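Local coordinates for occlusion-derived virus envelope protein E66 (Autographa californica nucleopolyhedrovirus, PDB 3VSN), which acts as a chondroitin lyase of the occlusion-derived virus envelope, essential for oral infectivity, and may digest the chondroitin sulfate barrier of the host midgut, at residues V297-R300 / N301-Y305; I376-N379 / A380-S384; S306-I309 / G310-T314. All blocks are in the same frame, centred on the assembly; numbering follows the deposited sequence.

Contact 1: residues V297-R300 / N301-Y305; sequences VMSR and NGTLY
Ser299 and Gly302 close a type I beta turn with Arg300 and Asn301 at its two corner positions. Gly302 N donates to Ser299 O at 3.1 Å, and a water donates to that same oxygen while accepting from Thr303 N, so the backbone just past the turn is tied back to its first residue. Gly302 takes a positive phi (87°), where the lack of a side chain keeps it clear of the carbonyl oxygen of Asn301. A second polar link runs between side chains: Ser299 OG gives its proton to Asn301 OD1 at 2.7 Å, in the plane of the amide carbonyl. Asn301 chi1 of 62° folds the amide back over the turn to meet it.

Van der Waals contacts lie beside this link. Thr303 CG2 sits 3.3 Å from Ser299 OG and 3.7 Å from Met298 CB, while the Met298 chain, bent at chi2 and chi3, brings CE to 3.9 Å from Tyr305 O. Thr303 OG1 turns the other way, accepting from Tyr305 N in an ST turn and from Asn377 ND2.

Arg300, the transition-state stabilizer, points out of the turn, its guanidinium held by salt bridges to Asp352 and Glu350. The whole turn belongs to the long loop between helix 276-284 and strand 318-322.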
loop_
_atom_site.group_PDB
_atom_site.type_symbol
_atom_site.label_atom_id
_atom_site.label_comp_id
_atom_site.label_asym_id
_atom_site.label_seq_id
_atom_site.Cartn_x
_atom_site.Cartn_y
_atom_site.Cartn_z
ATOM N N VAL A 297 2.868 3.300 3.143
ATOM C CA VAL A 297 2.875 3.524 1.686
ATOM C C VAL A 297 1.531 4.058 1.167
ATOM O O VAL A 297 1.343 4.231 -0.040
ATOM C CB VAL A 297 3.292 2.259 0.889
ATOM C CG1 VAL A 297 4.672 1.768 1.328
ATOM C CG2 VAL A 297 2.257 1.153 1.024
ATOM N N MET A 298 0.608 4.328 2.086
ATOM C CA MET A 298 -0.753 4.733 1.723
ATOM C C MET A 298 -1.021 6.215 2.009
ATOM O O MET A 298 -0.088 6.981 2.248
ATOM C CB MET A 298 -1.777 3.819 2.406
ATOM C CG MET A 298 -1.700 2.365 1.950
ATOM S SD MET A 298 -2.173 2.113 0.222
ATOM C CE MET A 298 -3.956 2.023 0.369
ATOM N N SER A 299 -2.289 6.621 1.971
ATOM C CA SER A 299 -2.629 8.049 2.020
ATOM C C SER A 299 -2.382 8.711 3.382
ATOM O O SER A 299 -2.267 8.033 4.407
ATOM C CB SER A 299 -4.060 8.294 1.524
ATOM O OG SER A 299 -4.973 7.408 2.133
ATOM N N ARG A 300 -2.308 10.039 3.373
ATOM C CA ARG A 300 -1.925 10.818 4.553
ATOM C C ARG A 300 -2.899 10.757 5.735
ATOM O O ARG A 300 -2.524 11.095 6.856
ATOM C CB ARG A 300 -1.673 12.277 4.166
ATOM C CG ARG A 300 -0.427 12.497 3.322
ATOM C CD ARG A 300 -0.294 13.959 2.924
ATOM N NE ARG A 300 -1.453 14.402 2.153
ATOM C CZ ARG A 300 -1.554 14.329 0.829
ATOM N NH1 ARG A 300 -0.556 13.843 0.102
ATOM N NH2 ARG A 300 -2.660 14.752 0.230
ATOM N N ASN A 301 -4.137 10.338 5.499
ATOM C CA ASN A 301 -5.112 10.201 6.593
ATOM C C ASN A 301 -4.810 9.017 7.519
ATOM O O ASN A 301 -5.315 8.946 8.642
ATOM C CB ASN A 301 -6.543 10.107 6.051
ATOM C CG ASN A 301 -6.756 8.897 5.162
ATOM O OD1 ASN A 301 -5.918 8.574 4.323
ATOM N ND2 ASN A 301 -7.887 8.223 5.339
ATOM N N GLY A 302 -3.977 8.098 7.043
ATOM C CA GLY A 302 -3.621 6.912 7.814
ATOM C C GLY A 302 -4.635 5.821 7.560
ATOM O O GLY A 302 -5.728 5.832 8.129
ATOM N N THR A 303 -4.269 4.885 6.690
ATOM C CA THR A 303 -5.168 3.811 6.285
ATOM C C THR A 303 -4.395 2.522 6.016
ATOM O O THR A 303 -3.262 2.561 5.526
ATOM C CB THR A 303 -6.004 4.209 5.043
ATOM O OG1 THR A 303 -6.833 3.113 4.645
ATOM C CG2 THR A 303 -5.110 4.623 3.865
ATOM N N LEU A 304 -5.010 1.390 6.349
ATOM C CA LEU A 304 -4.417 0.080 6.081
ATOM C C LEU A 304 -5.199 -0.716 5.032
ATOM O O LEU A 304 -4.998 -1.921 4.888
ATOM C CB LEU A 304 -4.272 -0.740 7.376
ATOM C CG LEU A 304 -5.441 -0.900 8.363
ATOM C CD1 LEU A 304 -6.701 -1.494 7.740
ATOM C CD2 LEU A 304 -5.001 -1.736 9.560
ATOM N N TYR A 305 -6.086 -0.044 4.302
ATOM C CA TYR A 305 -7.006 -0.745 3.412
ATOM C C TYR A 305 -7.252 -0.021 2.099
ATOM O O TYR A 305 -7.382 1.201 2.067
ATOM C CB TYR A 305 -8.335 -1.003 4.135
ATOM C CG TYR A 305 -9.391 -1.709 3.304
ATOM C CD1 TYR A 305 -9.302 -3.077 3.039
ATOM C CD2 TYR A 305 -10.487 -1.009 2.799
ATOM C CE1 TYR A 305 -10.265 -3.725 2.283
ATOM C CE2 TYR A 305 -11.458 -1.649 2.044
ATOM C CZ TYR A 305 -11.344 -3.004 1.792
ATOM O OH TYR A 305 -12.306 -3.643 1.043
HETATM O O HOH W 1 -1.592 5.653 5.635
#

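Contact 2: residues I376-N379 / A380-S384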
loop_
_atom_site.group_PDB
_atom_site.type_symbol
_atom_site.label_atom_id
_atom_site.label_comp_id
_atom_site.label_asym_id
_atom_site.label_seq_id
_atom_site.Cartn_x
_atom_site.Cartn_y
_atom_site.Cartn_z
ATOM N N ILE A 376 -10.194 -3.673 10.516
ATOM C CA ILE A 376 -10.523 -2.481 11.286
ATOM C C ILE A 376 -9.577 -1.383 10.831
ATOM O O ILE A 376 -8.375 -1.467 11.077
ATOM C CB ILE A 376 -10.353 -2.717 12.804
ATOM C CG1 ILE A 376 -11.160 -3.945 13.246
ATOM C CG2 ILE A 376 -10.737 -1.465 13.594
ATOM C CD1 ILE A 376 -10.829 -4.441 14.641
ATOM N N ASN A 377 -10.111 -0.372 10.148
ATOM C CA ASN A 377 -9.278 0.733 9.678
ATOM C C ASN A 377 -9.184 1.822 10.739
ATOM O O ASN A 377 -10.006 1.871 11.654
ATOM C CB ASN A 377 -9.798 1.303 8.352
ATOM C CG ASN A 377 -8.680 1.816 7.453
ATOM O OD1 ASN A 377 -7.517 1.892 7.856
ATOM N ND2 ASN A 377 -9.034 2.172 6.222
ATOM N N TYR A 378 -8.178 2.682 10.617
ATOM C CA TYR A 378 -7.951 3.749 11.592
ATOM C C TYR A 378 -8.949 4.892 11.432
ATOM O O TYR A 378 -9.515 5.095 10.356
ATOM C CB TYR A 378 -6.519 4.289 11.475
ATOM C CG TYR A 378 -5.461 3.210 11.534
ATOM C CD1 TYR A 378 -5.060 2.667 12.759
ATOM C CD2 TYR A 378 -4.869 2.723 10.369
ATOM C CE1 TYR A 378 -4.095 1.671 12.818
ATOM C CE2 TYR A 378 -3.903 1.728 10.418
ATOM C CZ TYR A 378 -3.526 1.205 11.644
ATOM O OH TYR A 378 -2.574 0.220 11.696
ATOM N N ASN A 379 -9.170 5.620 12.523
ATOM C CA ASN A 379 -9.846 6.910 12.475
ATOM C C ASN A 379 -9.021 7.943 13.253
ATOM O O ASN A 379 -7.952 7.611 13.775
ATOM C CB ASN A 379 -11.301 6.806 12.975
ATOM C CG ASN A 379 -11.402 6.310 14.409
ATOM O OD1 ASN A 379 -10.857 6.916 15.327
ATOM N ND2 ASN A 379 -12.123 5.215 14.606
ATOM N N ALA A 380 -9.500 9.184 13.327
ATOM C CA ALA A 380 -8.755 10.267 13.990
ATOM C C ALA A 380 -8.370 9.956 15.442
ATOM O O ALA A 380 -7.360 10.455 15.934
ATOM C CB ALA A 380 -9.529 11.577 13.912
ATOM N N ASN A 381 -9.168 9.126 16.109
ATOM C CA ASN A 381 -8.951 8.783 17.518
ATOM C C ASN A 381 -8.116 7.522 17.746
ATOM O O ASN A 381 -7.703 7.245 18.875
ATOM C CB ASN A 381 -10.297 8.637 18.239
ATOM C CG ASN A 381 -11.121 9.908 18.199
ATOM O OD1 ASN A 381 -10.606 11.004 18.421
ATOM N ND2 ASN A 381 -12.412 9.767 17.916
ATOM N N THR A 382 -7.884 6.754 16.685
ATOM C CA THR A 382 -7.160 5.485 16.807
ATOM C C THR A 382 -5.868 5.432 15.985
ATOM O O THR A 382 -5.046 4.531 16.182
ATOM C CB THR A 382 -8.048 4.277 16.423
ATOM O OG1 THR A 382 -8.380 4.341 15.030
ATOM C CG2 THR A 382 -9.335 4.244 17.252
ATOM N N VAL A 383 -5.686 6.396 15.082
ATOM C CA VAL A 383 -4.567 6.379 14.123
ATOM C C VAL A 383 -3.190 6.559 14.794
ATOM O O VAL A 383 -2.155 6.269 14.189
ATOM C CB VAL A 383 -4.795 7.389 12.962
ATOM C CG1 VAL A 383 -4.546 8.822 13.410
ATOM C CG2 VAL A 383 -3.937 7.048 11.746
ATOM N N SER A 384 -3.193 7.024 16.043
ATOM C CA SER A 384 -1.970 7.218 16.818
ATOM C C SER A 384 -1.467 5.924 17.453
ATOM O O SER A 384 -0.393 5.901 18.052
ATOM C CB SER A 384 -2.204 8.249 17.925
ATOM O OG SER A 384 -2.428 9.535 17.381
HETATM O O HOH W 2 -9.821 2.196 14.447
#
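Between Tyr378 and Val383, in the loop joining strands 367-370 and 390-391, the backbone doubles back tightly, their CA atoms only 5.0 Å apart, and Asn379 O accepts from both Thr382 N and Val383 N, the latter at 2.9 Å.

Side chains bond across the same turn in both directions. Asn379 N donates to Thr382 OG1 at 2.9 Å in a nearly straight bond (171°), with Thr382 chi1 of 66° holding the hydroxyl between its own backbone N and carbonyl carbon, turned back to that amide. In return Asn379 OD1 accepts from Asn381 N at 2.9 Å, the donor lying in the plane of the amide carbonyl; this bond to the amide two residues on makes an Asx turn. The Asn379 and Thr382 side chains cross at about a right angle, and Thr382 CG2 rests 3.6 Å from Asn379 OD1. Apolar contact is made by Val383 CG2, packed 3.8 Å from Tyr378 CB. Both of these residues also touch Leu361 of helix 359-364, and the phenol OH of Tyr378 is bound by Glu386.

Thr382 OG1 donates to a water 2.6 Å away, which in turn donates to Asn377 O. The hydroxyl thus accepts from one amide and gives its own proton to the water, while Asn379 O takes two amides; the N-H groups of residues 379 and 381-383 are satisfied inside the turn, which probably makes this irregular loop rigid.

Contact 3: residues S306-I309 / G310-T314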
loop_
_atom_site.group_PDB
_atom_site.type_symbol
_atom_site.label_atom_id
_atom_site.label_comp_id
_atom_site.label_asym_id
_atom_site.label_seq_id
_atom_site.Cartn_x
_atom_site.Cartn_y
_atom_site.Cartn_z
ATOM N N SER A 306 -7.302 -0.802 1.024
ATOM C CA SER A 306 -7.759 -0.347 -0.282
ATOM C C SER A 306 -8.786 -1.357 -0.772
ATOM O O SER A 306 -8.534 -2.565 -0.743
ATOM C CB SER A 306 -6.595 -0.270 -1.271
ATOM O OG SER A 306 -7.072 -0.174 -2.609
ATOM N N ASN A 307 -9.943 -0.875 -1.219
ATOM C CA ASN A 307 -10.985 -1.788 -1.685
ATOM C C ASN A 307 -10.770 -2.314 -3.114
ATOM O O ASN A 307 -11.611 -3.049 -3.634
ATOM C CB ASN A 307 -12.396 -1.199 -1.484
ATOM C CG ASN A 307 -12.646 0.056 -2.303
ATOM O OD1 ASN A 307 -11.884 0.398 -3.210
ATOM N ND2 ASN A 307 -13.733 0.751 -1.987
ATOM N N VAL A 308 -9.645 -1.948 -3.733
ATOM C CA VAL A 308 -9.306 -2.447 -5.080
ATOM C C VAL A 308 -7.973 -3.209 -5.196
ATOM O O VAL A 308 -7.847 -4.098 -6.041
ATOM C CB VAL A 308 -9.367 -1.345 -6.174
ATOM C CG1 VAL A 308 -10.800 -0.884 -6.399
ATOM C CG2 VAL A 308 -8.458 -0.167 -5.838
ATOM N N ILE A 309 -6.988 -2.866 -4.366
ATOM C CA ILE A 309 -5.637 -3.439 -4.509
ATOM C C ILE A 309 -5.627 -4.972 -4.494
ATOM O O ILE A 309 -4.799 -5.595 -5.154
ATOM C CB ILE A 309 -4.632 -2.855 -3.483
ATOM C CG1 ILE A 309 -3.191 -2.997 -4.000
ATOM C CG2 ILE A 309 -4.814 -3.502 -2.114
ATOM C CD1 ILE A 309 -2.170 -2.137 -3.277
ATOM N N GLY A 310 -6.559 -5.572 -3.756
ATOM C CA GLY A 310 -6.659 -7.029 -3.677
ATOM C C GLY A 310 -7.038 -7.677 -5.003
ATOM O O GLY A 310 -6.806 -8.871 -5.205
ATOM N N ASN A 311 -7.615 -6.879 -5.904
ATOM C CA ASN A 311 -8.066 -7.353 -7.214
ATOM C C ASN A 311 -7.090 -7.045 -8.350
ATOM O O ASN A 311 -7.359 -7.377 -9.508
ATOM C CB ASN A 311 -9.448 -6.761 -7.543
ATOM C CG ASN A 311 -10.480 -7.061 -6.475
ATOM O OD1 ASN A 311 -10.526 -8.165 -5.940
ATOM N ND2 ASN A 311 -11.316 -6.077 -6.159
ATOM N N PHE A 312 -5.963 -6.417 -8.026
ATOM C CA PHE A 312 -5.004 -6.003 -9.055
ATOM C C PHE A 312 -4.251 -7.182 -9.665
ATOM O O PHE A 312 -4.026 -7.223 -10.881
ATOM C CB PHE A 312 -3.994 -4.992 -8.501
ATOM C CG PHE A 312 -4.546 -3.602 -8.292
ATOM C CD1 PHE A 312 -5.867 -3.278 -8.610
ATOM C CD2 PHE A 312 -3.718 -2.600 -7.808
ATOM C CE1 PHE A 312 -6.347 -1.987 -8.420
ATOM C CE2 PHE A 312 -4.187 -1.310 -7.620
ATOM C CZ PHE A 312 -5.507 -1.003 -7.921
ATOM N N ILE A 313 -3.849 -8.118 -8.807
ATOM C CA ILE A 313 -3.027 -9.262 -9.191
ATOM C C ILE A 313 -3.443 -10.504 -8.402
ATOM O O ILE A 313 -4.220 -10.409 -7.449
ATOM C CB ILE A 313 -1.519 -8.998 -8.950
ATOM C CG1 ILE A 313 -1.238 -8.751 -7.460
ATOM C CG2 ILE A 313 -1.026 -7.831 -9.797
ATOM C CD1 ILE A 313 0.230 -8.808 -7.097
ATOM N N THR A 314 -2.943 -11.664 -8.821
ATOM C CA THR A 314 -2.983 -12.866 -7.999
ATOM C C THR A 314 -1.707 -12.863 -7.166
ATOM O O THR A 314 -0.600 -12.862 -7.716
ATOM C CB THR A 314 -3.068 -14.152 -8.844
ATOM O OG1 THR A 314 -4.292 -14.153 -9.585
ATOM C CG2 THR A 314 -3.027 -15.398 -7.950
HETATM O O HOH W 3 -8.870 -4.832 -2.323
#
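The Phe312 ring carries the Ile309 backbone on one face: Ile309 CA stands 3.8 Å from the ring centroid, 7° off the normal, in a CH-pi contact centred on the ring. Chi1 of -74° swings the ring back beneath the preceding turn to receive it. On the same side of the ring, out from its centre, Ile309 CG1 comes within 3.9 Å of Phe312 CD2, its side chain crossing that of Phe312 at about a right angle. Val308 CG2 meets Phe312 CZ at 3.7 Å, approaching aslant, and the carbonyl oxygen of Val308 lies oblique to the ring, 3.3 Å from CD1. Tyr259 adds a stacked ring from outside, and Ile256 and Ile283, from helices 253-258 and 276-284, also touch Phe312, so the ring joins this loop to the two helices.

The backbone above the ring passes through two successive i to i+3 turns. Asn311 N donates to Val308 O at 2.8 Å and Phe312 N to Ile309 O at 3.2 Å; each bond spans three residues. At the start of the turns, Ser306 OG accepts from Ile309 N at 3.2 Å in an ST motif and, weakly, from Val308 N. A water completes this end, accepting from Gly310 N at 2.8 Å and donating to Ser306 O.

Asn311 ND2 donates to Ser47 O and Asn311 O accepts from Gln48 NE2, which ties the turns to the last two residues of helix 29-48, in the N-terminal helical part of the chain. Ile309 O, already bonded to Phe312 N, has a second donor in the hydroxyl of Tyr315.

Contacts 1 and 3 are consecutive pieces of the long loop between helix 276-284 and strand 318-322, with centres 15 Å apart, and meet where Met298 CE packs on Ser306 CB. Contact 2 comes later, between strands 367-370 and 390-391, yet its centre is only 10 Å from that of contact 1. There Asn377 OD1 accepts a hydrogen bond from Leu304 N, and Leu304 packs on Tyr378. Contacts 2 and 3 do not touch. Contact 1, which carries Arg300, therefore lies between the rest of its own loop, which reaches the helical part, and the loop of contact 2, beside the beta-sheet part, consistent with a catalytic site built where the two parts meet.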